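Local coordinates for protein endo-arabinase (Bacteroides thetaiotaomicron, PDB 5C0P) that probably hydrolyses glycosidic bonds in arabinan, as a magnesium-binding member of glycosyl hydrolase family 43, at residues D228-I233 with S256-H261; G201-A206 with S222-T227; Y93-F98 with T107-S112; T120-K125 with D171-E176. All blocks are in the same frame, centred on the assembly; numbering follows the deposited sequence.

Contact 1: D228-I233 with S256-H261; sequences DGKYAI and SDDGGH. With MG (magnesium ion), chain C.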
loop_
_atom_site.group_PDB
_atom_site.type_symbol
_atom_site.label_atom_id
_atom_site.label_comp_id
_atom_site.label_asym_id
_atom_site.label_seq_id
_atom_site.Cartn_x
_atom_site.Cartn_y
_atom_site.Cartn_z
ATOM N N ASP A 228 -4.351 13.142 -19.367
ATOM C CA ASP A 228 -4.584 14.392 -18.638
ATOM C C ASP A 228 -3.660 14.632 -17.442
ATOM O O ASP A 228 -3.806 15.630 -16.731
ATOM C CB ASP A 228 -6.048 14.487 -18.180
ATOM C CG ASP A 228 -6.497 13.270 -17.370
ATOM O OD1 ASP A 228 -5.639 12.496 -16.883
ATOM O OD2 ASP A 228 -7.721 13.092 -17.203
ATOM N N GLY A 229 -2.724 13.721 -17.209
ATOM C CA GLY A 229 -1.742 13.906 -16.151
ATOM C C GLY A 229 -2.256 13.600 -14.756
ATOM O O GLY A 229 -1.551 13.813 -13.766
ATOM N N LYS A 230 -3.486 13.105 -14.662
ATOM C CA LYS A 230 -4.050 12.734 -13.357
ATOM C C LYS A 230 -3.399 11.504 -12.740
ATOM O O LYS A 230 -3.015 10.563 -13.431
ATOM C CB LYS A 230 -5.555 12.489 -13.463
ATOM C CG LYS A 230 -6.379 13.751 -13.617
ATOM C CD LYS A 230 -7.849 13.415 -13.784
ATOM C CE LYS A 230 -8.683 14.675 -13.916
ATOM N NZ LYS A 230 -10.075 14.359 -14.332
ATOM N N TYR A 231 -3.297 11.510 -11.416
ATOM C CA TYR A 231 -2.926 10.319 -10.680
ATOM C C TYR A 231 -4.099 9.367 -10.824
ATOM O O TYR A 231 -5.256 9.811 -10.916
ATOM C CB TYR A 231 -2.745 10.698 -9.220
ATOM C CG TYR A 231 -2.008 9.711 -8.339
ATOM C CD1 TYR A 231 -0.796 9.153 -8.726
ATOM C CD2 TYR A 231 -2.512 9.386 -7.083
ATOM C CE1 TYR A 231 -0.113 8.272 -7.877
ATOM C CE2 TYR A 231 -1.841 8.526 -6.231
ATOM C CZ TYR A 231 -0.654 7.963 -6.636
ATOM O OH TYR A 231 0.009 7.118 -5.778
ATOM N N ALA A 232 -3.826 8.069 -10.858
ATOM C CA ALA A 232 -4.891 7.107 -11.127
ATOM C C ALA A 232 -4.578 5.736 -10.587
ATOM O O ALA A 232 -3.434 5.438 -10.211
ATOM C CB ALA A 232 -5.157 7.019 -12.629
ATOM N N ILE A 233 -5.620 4.907 -10.557
ATOM C CA ILE A 233 -5.512 3.506 -10.179
ATOM C C ILE A 233 -5.602 2.675 -11.447
ATOM O O ILE A 233 -6.569 2.806 -12.227
ATOM C CB ILE A 233 -6.679 3.091 -9.265
ATOM C CG1 ILE A 233 -6.798 4.049 -8.071
ATOM C CG2 ILE A 233 -6.506 1.640 -8.815
ATOM C CD1 ILE A 233 -8.143 3.942 -7.349
ATOM N N SER A 256 -11.142 8.608 -12.604
ATOM C CA SER A 256 -10.758 9.839 -13.275
ATOM C C SER A 256 -10.794 11.013 -12.316
ATOM O O SER A 256 -10.890 12.167 -12.740
ATOM C CB SER A 256 -11.689 10.116 -14.452
ATOM O OG SER A 256 -11.479 9.170 -15.483
ATOM N N ASP A 257 -10.705 10.721 -11.022
ATOM C CA ASP A 257 -10.788 11.761 -10.006
ATOM C C ASP A 257 -9.437 12.200 -9.420
ATOM O O ASP A 257 -9.400 12.817 -8.353
ATOM C CB ASP A 257 -11.740 11.333 -8.879
ATOM C CG ASP A 257 -11.343 10.024 -8.237
ATOM O OD1 ASP A 257 -10.269 9.489 -8.577
ATOM O OD2 ASP A 257 -12.113 9.541 -7.372
ATOM N N ASP A 258 -8.347 11.902 -10.132
ATOM C CA ASP A 258 -6.995 12.281 -9.704
ATOM C C ASP A 258 -6.657 11.600 -8.384
ATOM O O ASP A 258 -5.899 12.127 -7.576
ATOM C CB ASP A 258 -6.868 13.817 -9.593
ATOM C CG ASP A 258 -5.433 14.290 -9.429
ATOM O OD1 ASP A 258 -4.549 13.749 -10.114
ATOM O OD2 ASP A 258 -5.191 15.224 -8.618
ATOM N N GLY A 259 -7.216 10.412 -8.179
ATOM C CA GLY A 259 -6.991 9.669 -6.955
ATOM C C GLY A 259 -6.136 8.434 -7.141
ATOM O O GLY A 259 -6.015 7.906 -8.246
ATOM N N GLY A 260 -5.545 7.943 -6.057
ATOM C CA GLY A 260 -4.756 6.727 -6.160
ATOM C C GLY A 260 -4.262 6.189 -4.835
ATOM O O GLY A 260 -4.719 6.607 -3.768
ATOM N N HIS A 261 -3.306 5.268 -4.925
ATOM C CA HIS A 261 -2.828 4.461 -3.802
ATOM C C HIS A 261 -3.986 3.734 -3.127
ATOM O O HIS A 261 -4.398 4.055 -1.999
ATOM C CB HIS A 261 -1.989 5.260 -2.797
ATOM C CG HIS A 261 -1.173 4.387 -1.892
ATOM N ND1 HIS A 261 0.205 4.379 -1.914
ATOM C CD2 HIS A 261 -1.544 3.466 -0.977
ATOM C CE1 HIS A 261 0.646 3.498 -1.030
ATOM N NE2 HIS A 261 -0.389 2.926 -0.452
HETATM MG MG MG C . -0.364 1.427 1.163
HETATM O O HOH W 1 -2.142 15.018 -11.071
HETATM O O HOH W 2 -7.753 9.626 -11.925
HETATM O O HOH W 3 -2.362 0.928 0.667
HETATM O O HOH W 4 -0.866 2.963 2.513
HETATM O O HOH W 5 0.100 -0.314 0.084
HETATM O O HOH W 6 1.736 1.666 1.347
#
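Asp258 OD1 is gripped from two directions: the backbone N of Tyr231 donates to it at 2.9 Å, nearly along its C-O axis and fairly straight (157° at the hydrogen), and water 1 donates a second hydrogen bond to it and another to Gly229 O. The carboxylate gets there because CG of Asp258 swings anti to the backbone N (chi1 -168°), while OD2 takes the backbone N of Asn280. Beside it the extended chain of Lys230 crosses Asp258 and ends with NZ on Ser256 O at 2.8 Å, a donor tilted 21° from the carbonyl plane. Water 2 adds a further bridge, donating to Tyr231 O and accepting from Asp258 N. At the start of 228-233, Asp228 OD1 accepts from Lys230 N, which meets it from above the carboxylate plane: an Asx turn.

Beyond the polar end, the Tyr231 ring lies against backbone: CE2 comes to 3.4 Å from Gly260 CA, and Asp258 O sits at the ring edge. A beta carbon at Gly260 would collide with that CE2. The phenol OH reaches past to Asp205. The His261 side chain runs alongside that of Tyr231, pointing the same way and further on, to bind the magnesium ion through NE2 at 2.2 Å; four waters and Asp84 OD1 complete six ligands. The contact thus joins strand 231-238 to the start of strand 260-266 in the next blade, at the central metal site of a family 43 five-bladed beta-propeller.

Contact 2: G201-A206 with S222-T227; sequences GNVTDA and SSFRKT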
loop_
_atom_site.group_PDB
_atom_site.type_symbol
_atom_site.label_atom_id
_atom_site.label_comp_id
_atom_site.label_asym_id
_atom_site.label_seq_id
_atom_site.Cartn_x
_atom_site.Cartn_y
_atom_site.Cartn_z
ATOM N N GLY A 201 10.094 10.150 -16.496
ATOM C CA GLY A 201 9.891 8.715 -16.425
ATOM C C GLY A 201 8.507 8.375 -15.929
ATOM O O GLY A 201 7.647 9.254 -15.830
ATOM N N ASN A 202 8.305 7.105 -15.598
ATOM C CA ASN A 202 6.985 6.590 -15.250
ATOM C C ASN A 202 6.940 6.070 -13.823
ATOM O O ASN A 202 7.736 5.209 -13.439
ATOM C CB ASN A 202 6.590 5.463 -16.206
ATOM C CG ASN A 202 6.675 5.884 -17.653
ATOM O OD1 ASN A 202 6.086 6.890 -18.047
ATOM N ND2 ASN A 202 7.429 5.128 -18.454
ATOM N N VAL A 203 6.001 6.594 -13.044
ATOM C CA VAL A 203 5.866 6.256 -11.633
ATOM C C VAL A 203 5.267 4.863 -11.433
ATOM O O VAL A 203 4.346 4.469 -12.158
ATOM C CB VAL A 203 4.949 7.287 -10.954
ATOM C CG1 VAL A 203 4.555 6.855 -9.526
ATOM C CG2 VAL A 203 5.603 8.661 -10.958
ATOM N N THR A 204 5.798 4.118 -10.460
ATOM C CA THR A 204 5.087 2.981 -9.875
ATOM C C THR A 204 4.838 3.258 -8.397
ATOM O O THR A 204 5.783 3.524 -7.640
ATOM C CB THR A 204 5.836 1.647 -9.995
ATOM O OG1 THR A 204 7.186 1.809 -9.548
ATOM C CG2 THR A 204 5.835 1.138 -11.429
ATOM N N ASP A 205 3.566 3.196 -8.005
ATOM C CA ASP A 205 3.141 3.350 -6.615
ATOM C C ASP A 205 2.217 2.201 -6.223
ATOM O O ASP A 205 1.486 1.658 -7.053
ATOM C CB ASP A 205 2.330 4.651 -6.423
ATOM C CG ASP A 205 3.187 5.905 -6.250
ATOM O OD1 ASP A 205 4.419 5.823 -6.062
ATOM O OD2 ASP A 205 2.592 7.009 -6.259
ATOM N N ALA A 206 2.248 1.843 -4.943
ATOM C CA ALA A 206 1.117 1.175 -4.285
ATOM C C ALA A 206 0.657 -0.213 -4.754
ATOM O O ALA A 206 -0.538 -0.473 -4.772
ATOM C CB ALA A 206 -0.085 2.129 -4.299
ATOM N N SER A 222 -0.682 2.391 -8.792
ATOM C CA SER A 222 -0.915 3.758 -9.246
ATOM C C SER A 222 0.225 4.365 -10.047
ATOM O O SER A 222 1.402 4.056 -9.834
ATOM C CB SER A 222 -1.237 4.672 -8.066
ATOM O OG SER A 222 -2.555 4.437 -7.603
ATOM N N SER A 223 -0.161 5.250 -10.961
ATOM C CA SER A 223 0.758 6.044 -11.761
ATOM C C SER A 223 -0.001 7.252 -12.284
ATOM O O SER A 223 -1.120 7.516 -11.855
ATOM C CB SER A 223 1.332 5.212 -12.915
ATOM O OG SER A 223 2.488 5.823 -13.450
ATOM N N PHE A 224 0.603 7.988 -13.209
ATOM C CA PHE A 224 -0.055 9.145 -13.812
ATOM C C PHE A 224 -0.525 8.823 -15.222
ATOM O O PHE A 224 0.149 8.096 -15.948
ATOM C CB PHE A 224 0.883 10.357 -13.786
ATOM C CG PHE A 224 1.158 10.850 -12.402
ATOM C CD1 PHE A 224 2.184 10.299 -11.643
ATOM C CD2 PHE A 224 0.342 11.816 -11.829
ATOM C CE1 PHE A 224 2.414 10.737 -10.344
ATOM C CE2 PHE A 224 0.570 12.261 -10.536
ATOM C CZ PHE A 224 1.606 11.717 -9.794
ATOM N N ARG A 225 -1.684 9.364 -15.599
ATOM C CA ARG A 225 -2.306 9.089 -16.897
ATOM C C ARG A 225 -1.723 9.951 -17.995
ATOM O O ARG A 225 -1.494 11.145 -17.792
ATOM C CB ARG A 225 -3.807 9.386 -16.847
ATOM C CG ARG A 225 -4.560 8.615 -15.808
ATOM C CD ARG A 225 -6.013 8.428 -16.212
ATOM N NE ARG A 225 -6.770 9.668 -16.391
ATOM C CZ ARG A 225 -8.095 9.687 -16.494
ATOM N NH1 ARG A 225 -8.765 8.544 -16.421
ATOM N NH2 ARG A 225 -8.752 10.829 -16.656
ATOM N N LYS A 226 -1.545 9.365 -19.175
ATOM C CA LYS A 226 -1.025 10.108 -20.319
ATOM C C LYS A 226 -2.017 11.115 -20.894
ATOM O O LYS A 226 -1.610 12.142 -21.440
ATOM C CB LYS A 226 -0.522 9.162 -21.416
ATOM C CG LYS A 226 -1.603 8.395 -22.148
ATOM C CD LYS A 226 -0.987 7.387 -23.106
ATOM C CE LYS A 226 -2.058 6.716 -23.947
ATOM N NZ LYS A 226 -1.512 5.554 -24.702
ATOM N N THR A 227 -3.313 10.844 -20.752
ATOM C CA THR A 227 -4.325 11.722 -21.355
ATOM C C THR A 227 -4.385 13.104 -20.697
ATOM O O THR A 227 -4.465 14.117 -21.387
ATOM C CB THR A 227 -5.743 11.108 -21.285
ATOM O OG1 THR A 227 -6.052 10.779 -19.929
ATOM C CG2 THR A 227 -5.854 9.861 -22.142
HETATM O O HOH W 7 3.878 8.008 -14.595
#
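The two backbones run antiparallel, their touching parts 148° apart, and meet as the open end of the beta hairpin of strands 205-211 and 217-224 in one blade of the five-bladed propeller. Asp205 and Ser222 form a hydrogen-bonded pair: Ser222 N donates to Asp205 O at 2.9 Å, almost straight at 171°, and Asp205 N returns a bond to Ser222 O at 3.0 Å. Their CB atoms stand 3.9 Å apart on the same face. The polar ends look elsewhere, Asp205 OD2 to Tyr231 and Ser222 OG to Ala232 O and His261 N; Asp136, predicted to tune the catalytic glutamate, accepts from the N of Ala206.

Past this pair the strands part, and a side chain replaces the backbone bond. The hydroxyl of Ser223, lying anti to the main-chain N (chi1 -163°), donates to Val203 O at 2.6 Å. Water 7 donates to the same OG and accepts from Val203 N, closing a second link beside the first. An alanine in place of Ser223 would remove the hydroxyl and is likely to leave Val203 O without this donor and water 7 without one of its anchors. On Val203, the methyl CG2 sits at the edge of the Phe224 ring, 3.9 Å from CD1.

Contact 3: Y93-F98 with T107-S112; sequences YLFTTF and TSILVS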
loop_
_atom_site.group_PDB
_atom_site.type_symbol
_atom_site.label_atom_id
_atom_site.label_comp_id
_atom_site.label_asym_id
_atom_site.label_seq_id
_atom_site.Cartn_x
_atom_site.Cartn_y
_atom_site.Cartn_z
ATOM N N TYR A 93 1.171 -6.037 11.922
ATOM C CA TYR A 93 2.420 -5.632 11.274
ATOM C C TYR A 93 2.222 -4.381 10.443
ATOM O O TYR A 93 1.389 -4.334 9.535
ATOM C CB TYR A 93 2.981 -6.761 10.408
ATOM C CG TYR A 93 3.376 -7.970 11.219
ATOM C CD1 TYR A 93 2.419 -8.905 11.616
ATOM C CD2 TYR A 93 4.693 -8.178 11.607
ATOM C CE1 TYR A 93 2.772 -10.018 12.372
ATOM C CE2 TYR A 93 5.049 -9.275 12.359
ATOM C CZ TYR A 93 4.085 -10.195 12.737
ATOM O OH TYR A 93 4.424 -11.299 13.486
ATOM N N LEU A 94 3.008 -3.369 10.773
ATOM C CA LEU A 94 3.010 -2.087 10.085
ATOM C C LEU A 94 4.123 -2.092 9.038
ATOM O O LEU A 94 5.289 -2.361 9.359
ATOM C CB LEU A 94 3.271 -0.977 11.116
ATOM C CG LEU A 94 3.576 0.439 10.632
ATOM C CD1 LEU A 94 2.322 1.023 10.000
ATOM C CD2 LEU A 94 4.042 1.314 11.788
ATOM N N PHE A 95 3.754 -1.829 7.789
ATOM C CA PHE A 95 4.698 -1.706 6.681
ATOM C C PHE A 95 4.730 -0.219 6.294
ATOM O O PHE A 95 3.731 0.318 5.796
ATOM C CB PHE A 95 4.198 -2.505 5.466
ATOM C CG PHE A 95 4.397 -4.001 5.562
ATOM C CD1 PHE A 95 3.897 -4.735 6.634
ATOM C CD2 PHE A 95 5.031 -4.685 4.530
ATOM C CE1 PHE A 95 4.082 -6.125 6.693
ATOM C CE2 PHE A 95 5.200 -6.064 4.571
ATOM C CZ PHE A 95 4.734 -6.789 5.659
ATOM N N THR A 96 5.858 0.449 6.524
ATOM C CA THR A 96 5.976 1.887 6.262
ATOM C C THR A 96 7.315 2.175 5.594
ATOM O O THR A 96 8.289 1.442 5.798
ATOM C CB THR A 96 5.836 2.710 7.575
ATOM O OG1 THR A 96 4.550 2.445 8.152
ATOM C CG2 THR A 96 5.943 4.215 7.326
ATOM N N THR A 97 7.359 3.228 4.786
ATOM C CA THR A 97 8.563 3.549 4.033
ATOM C C THR A 97 9.342 4.687 4.693
ATOM O O THR A 97 8.781 5.712 5.091
ATOM C CB THR A 97 8.203 3.871 2.572
ATOM O OG1 THR A 97 7.655 2.689 1.958
ATOM C CG2 THR A 97 9.423 4.332 1.798
ATOM N N PHE A 98 10.657 4.492 4.820
ATOM C CA PHE A 98 11.519 5.445 5.500
ATOM C C PHE A 98 12.789 5.643 4.693
ATOM O O PHE A 98 13.078 4.874 3.784
ATOM C CB PHE A 98 11.945 4.913 6.881
ATOM C CG PHE A 98 10.801 4.521 7.784
ATOM C CD1 PHE A 98 10.193 5.457 8.619
ATOM C CD2 PHE A 98 10.373 3.198 7.838
ATOM C CE1 PHE A 98 9.145 5.081 9.469
ATOM C CE2 PHE A 98 9.332 2.809 8.686
ATOM C CZ PHE A 98 8.718 3.756 9.506
ATOM N N THR A 107 11.119 0.086 2.584
ATOM C CA THR A 107 9.987 -0.202 3.446
ATOM C C THR A 107 10.479 -1.117 4.553
ATOM O O THR A 107 11.226 -2.059 4.289
ATOM C CB THR A 107 8.862 -0.882 2.647
ATOM O OG1 THR A 107 8.461 -0.015 1.579
ATOM C CG2 THR A 107 7.660 -1.201 3.542
ATOM N N SER A 108 10.099 -0.833 5.793
ATOM C CA SER A 108 10.421 -1.760 6.872
ATOM C C SER A 108 9.170 -2.206 7.607
ATOM O O SER A 108 8.080 -1.633 7.428
ATOM C CB SER A 108 11.507 -1.231 7.819
ATOM O OG SER A 108 10.986 -0.295 8.713
ATOM N N ILE A 109 9.329 -3.265 8.394
ATOM C CA ILE A 109 8.209 -3.928 9.041
ATOM C C ILE A 109 8.323 -3.782 10.554
ATOM O O ILE A 109 9.397 -3.987 11.141
ATOM C CB ILE A 109 8.156 -5.411 8.648
ATOM C CG1 ILE A 109 7.991 -5.537 7.127
ATOM C CG2 ILE A 109 7.023 -6.134 9.398
ATOM C CD1 ILE A 109 8.123 -6.974 6.585
ATOM N N LEU A 110 7.212 -3.390 11.175
ATOM C CA LEU A 110 7.157 -3.192 12.619
ATOM C C LEU A 110 5.995 -4.013 13.145
ATOM O O LEU A 110 5.073 -4.337 12.392
ATOM C CB LEU A 110 6.967 -1.710 12.948
ATOM C CG LEU A 110 8.067 -0.810 12.369
ATOM C CD1 LEU A 110 7.677 -0.225 10.999
ATOM C CD2 LEU A 110 8.416 0.273 13.342
ATOM N N VAL A 111 6.028 -4.352 14.427
ATOM C CA VAL A 111 5.059 -5.312 14.961
ATOM C C VAL A 111 4.432 -4.827 16.270
ATOM O O VAL A 111 5.074 -4.125 17.056
ATOM C CB VAL A 111 5.718 -6.708 15.150
ATOM C CG1 VAL A 111 6.845 -6.659 16.195
ATOM C CG2 VAL A 111 4.668 -7.789 15.492
ATOM N N SER A 112 3.175 -5.211 16.492
ATOM C CA SER A 112 2.470 -4.899 17.735
ATOM C C SER A 112 1.527 -6.036 18.077
ATOM O O SER A 112 1.132 -6.807 17.193
ATOM C CB SER A 112 1.656 -3.609 17.582
ATOM O OG SER A 112 0.982 -3.288 18.792
#
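Thr107 meets Thr97 through their hydroxyls, OG1 to OG1 at 2.8 Å, either being able to donate; the backbone N of Asp136 also bonds Thr97 OG1 and that of Gly137 bonds Thr107 OG1, which ties this pair to strand 134-141 of the next blade. At Ser108 the backbone exchanges two bonds with Thr96, Ser108 N to Thr96 O at 2.9 Å being the shorter, both carbonyls met almost end-on. Its side chain turns to the opposite face of the sheet, where OG lies 3.5 Å from Phe98 CE2.

Ile109 returns to the first face. Its CG1 stands over the centre of the Phe95 ring, 3.8 Å from the centroid and only 10° off the normal, a CH-pi contact, while CD1 packs on CZ of the same ring and CG2 meets Tyr93 CD2 at the edge of its ring. This alternation belongs to an antiparallel beta hairpin, strands 91-100 and 103-112, at the middle of a four-stranded propeller blade; on the face that carries Leu94 and Leu110, these two and Phe98 touch Phe68 of strand 60-68. Leu110 pairs with Leu94 by two 2.8 Å bonds, N to O each way, and lays CD1 beside Leu94 CD2. At Val111, CG2, anti to the backbone N, lies over a face of the Tyr93 ring, offset toward the rim, 3.5 Å from CE2. With an alanine at Tyr93 the ring is gone, and Val111 CG2 and Ile109 CG2 would probably lose the surface they pack against.

Contact 4: T120-K125 with D171-E176; sequences TPLVNK and DLKTTE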
loop_
_atom_site.group_PDB
_atom_site.type_symbol
_atom_site.label_atom_id
_atom_site.label_comp_id
_atom_site.label_asym_id
_atom_site.label_seq_id
_atom_site.Cartn_x
_atom_site.Cartn_y
_atom_site.Cartn_z
ATOM N N THR A 120 6.824 -1.741 17.273
ATOM C CA THR A 120 8.277 -1.706 17.436
ATOM C C THR A 120 8.898 -2.409 16.231
ATOM O O THR A 120 8.279 -3.284 15.630
ATOM C CB THR A 120 8.728 -2.368 18.752
ATOM O OG1 THR A 120 8.344 -3.743 18.744
ATOM C CG2 THR A 120 8.093 -1.680 19.939
ATOM N N PRO A 121 10.122 -2.022 15.856
ATOM C CA PRO A 121 10.727 -2.616 14.657
ATOM C C PRO A 121 10.871 -4.134 14.766
ATOM O O PRO A 121 11.386 -4.644 15.766
ATOM C CB PRO A 121 12.106 -1.954 14.602
ATOM C CG PRO A 121 11.937 -0.670 15.341
ATOM C CD PRO A 121 10.961 -0.963 16.442
ATOM N N LEU A 122 10.411 -4.843 13.741
ATOM C CA LEU A 122 10.551 -6.294 13.715
ATOM C C LEU A 122 12.028 -6.630 13.574
ATOM O O LEU A 122 12.564 -7.459 14.319
ATOM C CB LEU A 122 9.710 -6.885 12.583
ATOM C CG LEU A 122 9.728 -8.405 12.477
ATOM C CD1 LEU A 122 9.194 -9.054 13.758
ATOM C CD2 LEU A 122 8.942 -8.840 11.238
ATOM N N VAL A 123 12.677 -5.970 12.611
ATOM C CA VAL A 123 14.130 -5.855 12.530
ATOM C C VAL A 123 14.425 -4.386 12.220
ATOM O O VAL A 123 13.579 -3.695 11.628
ATOM C CB VAL A 123 14.752 -6.758 11.435
ATOM C CG1 VAL A 123 14.458 -8.232 11.714
ATOM C CG2 VAL A 123 14.257 -6.369 10.058
ATOM N N ASN A 124 15.599 -3.908 12.627
ATOM C CA ASN A 124 15.926 -2.490 12.463
ATOM C C ASN A 124 16.599 -2.173 11.126
ATOM O O ASN A 124 17.705 -1.618 11.066
ATOM C CB ASN A 124 16.776 -1.988 13.621
ATOM C CG ASN A 124 16.867 -0.467 13.653
ATOM O OD1 ASN A 124 15.994 0.224 13.118
ATOM N ND2 ASN A 124 17.921 0.055 14.272
ATOM N N LYS A 125 15.909 -2.543 10.051
ATOM C CA LYS A 125 16.362 -2.262 8.695
ATOM C C LYS A 125 15.229 -2.560 7.729
ATOM O O LYS A 125 14.274 -3.265 8.072
ATOM C CB LYS A 125 17.590 -3.095 8.324
ATOM C CG LYS A 125 17.377 -4.588 8.314
ATOM C CD LYS A 125 18.672 -5.274 7.883
ATOM C CE LYS A 125 18.645 -6.769 8.165
ATOM N NZ LYS A 125 19.994 -7.401 8.021
ATOM N N ASP A 171 8.049 -15.649 9.509
ATOM C CA ASP A 171 8.020 -14.666 10.598
ATOM C C ASP A 171 8.115 -13.211 10.102
ATOM O O ASP A 171 8.107 -12.275 10.912
ATOM C CB ASP A 171 9.089 -14.972 11.672
ATOM C CG ASP A 171 10.525 -14.856 11.159
ATOM O OD1 ASP A 171 10.751 -14.425 10.008
ATOM O OD2 ASP A 171 11.449 -15.196 11.941
ATOM N N LEU A 172 8.188 -13.045 8.777
ATOM C CA LEU A 172 8.236 -11.728 8.110
ATOM C C LEU A 172 9.516 -10.955 8.394
ATOM O O LEU A 172 9.628 -9.783 8.026
ATOM C CB LEU A 172 7.017 -10.851 8.458
ATOM C CG LEU A 172 5.631 -11.484 8.326
ATOM C CD1 LEU A 172 4.517 -10.456 8.562
ATOM C CD2 LEU A 172 5.471 -12.149 6.965
ATOM N N LYS A 173 10.499 -11.596 9.022
ATOM C CA LYS A 173 11.723 -10.867 9.373
ATOM C C LYS A 173 12.675 -10.687 8.198
ATOM O O LYS A 173 13.437 -9.712 8.147
ATOM C CB LYS A 173 12.475 -11.562 10.509
ATOM C CG LYS A 173 11.814 -11.445 11.871
ATOM C CD LYS A 173 12.743 -11.979 12.958
ATOM C CE LYS A 173 12.148 -11.810 14.350
ATOM N NZ LYS A 173 13.176 -12.052 15.419
ATOM N N THR A 174 12.651 -11.649 7.280
ATOM C CA THR A 174 13.592 -11.696 6.168
ATOM C C THR A 174 12.843 -12.113 4.915
ATOM O O THR A 174 11.682 -12.537 4.984
ATOM C CB THR A 174 14.718 -12.721 6.405
ATOM O OG1 THR A 174 14.151 -14.036 6.539
ATOM C CG2 THR A 174 15.509 -12.375 7.644
ATOM N N THR A 175 13.516 -11.990 3.776
ATOM C CA THR A 175 12.976 -12.442 2.507
ATOM C C THR A 175 13.582 -13.779 2.122
ATOM O O THR A 175 14.591 -14.207 2.693
ATOM C CB THR A 175 13.266 -11.431 1.390
ATOM O OG1 THR A 175 14.664 -11.125 1.389
ATOM C CG2 THR A 175 12.461 -10.157 1.598
ATOM N N GLU A 176 12.963 -14.423 1.138
ATOM C CA GLU A 176 13.483 -15.651 0.555
ATOM C C GLU A 176 13.765 -15.400 -0.912
ATOM O O GLU A 176 12.974 -14.761 -1.595
ATOM C CB GLU A 176 12.445 -16.763 0.670
ATOM C CG GLU A 176 12.021 -17.087 2.079
ATOM C CD GLU A 176 11.055 -18.254 2.121
ATOM O OE1 GLU A 176 10.607 -18.689 1.039
ATOM O OE2 GLU A 176 10.754 -18.740 3.231
HETATM O O HOH W 8 14.668 -9.984 15.270
#
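Leu122 meets flat peptide groups, there being no ring between these two segments: its CD2 methyl lies 3.4 Å from Leu172 O and 3.6 Å from Asp171 O, touching two successive carbonyl oxygens of the same turn. The other flat group is the carboxylate of Asp171, whose OD1 is approached from above its plane, 49° out of it, by the backbone N of Lys173 at 3.0 Å. That bond makes an Asx turn and holds the two peptides in the bend that Leu122 packs on; a glycerol molecule, probably from the crystallisation liquor, also bonds this OD1.

Around the carbonyls the contact is apolar. CG of Leu122, anti to the backbone N (chi1 -178°), reaches across to the Lys173 chain, which it crosses at about a right angle, CG to CG at 3.7 Å. CD2 also meets Leu172 CB at 3.9 Å. Val123 follows more loosely, CG1 near Lys173 CB and CG2 3.9 Å from Lys173 O. No direct hydrogen bond joins the two segments. The Lys173 chain runs on extended and puts NZ 2.6 Å from water 8, which makes only a weak bond back to Leu122 O.

This is surface packing between blades, with the Leu172 side chain about 11 Å from that of the metal ligand Asp84. Segment 120-125 leaves the edge strand 120-121 next to strand 103-112, with the Leu122 backbone still bonded to Ile109, while 171-176 runs from the turn after strand 162-168 into the short, weakly bonded strand about 175-176. Leu122 and Leu172 both touch Tyr93 of strand 91-100.

Overall arrangement
The contacts fall into two neighbouring pairs on opposite sides of the chain's centre. Contacts 1 and 2, 9 Å apart between centres, meet in one blade, where strands 217-224 and 231-238 are neighbours, contact 1 then reaching on to the next; Tyr231 OH lies 2.6 Å from Asp205 OD2, a probable hydrogen bond, and Lys230 O meets Arg225 N. Contacts 3 and 4, also 9 Å apart, join where Ile109 O meets Leu122 N at 2.9 Å. Across the propeller, contacts 1 and 3 have centres 26 Å apart but nearest atoms only about 8 Å apart, with the magnesium site between His261 and Asp84. A bound Tris molecule, touching His261 and Asp205, probably marks the active-site pocket. Contact 4 is on the surface, its nearest atoms about 17 Å from those of contact 1.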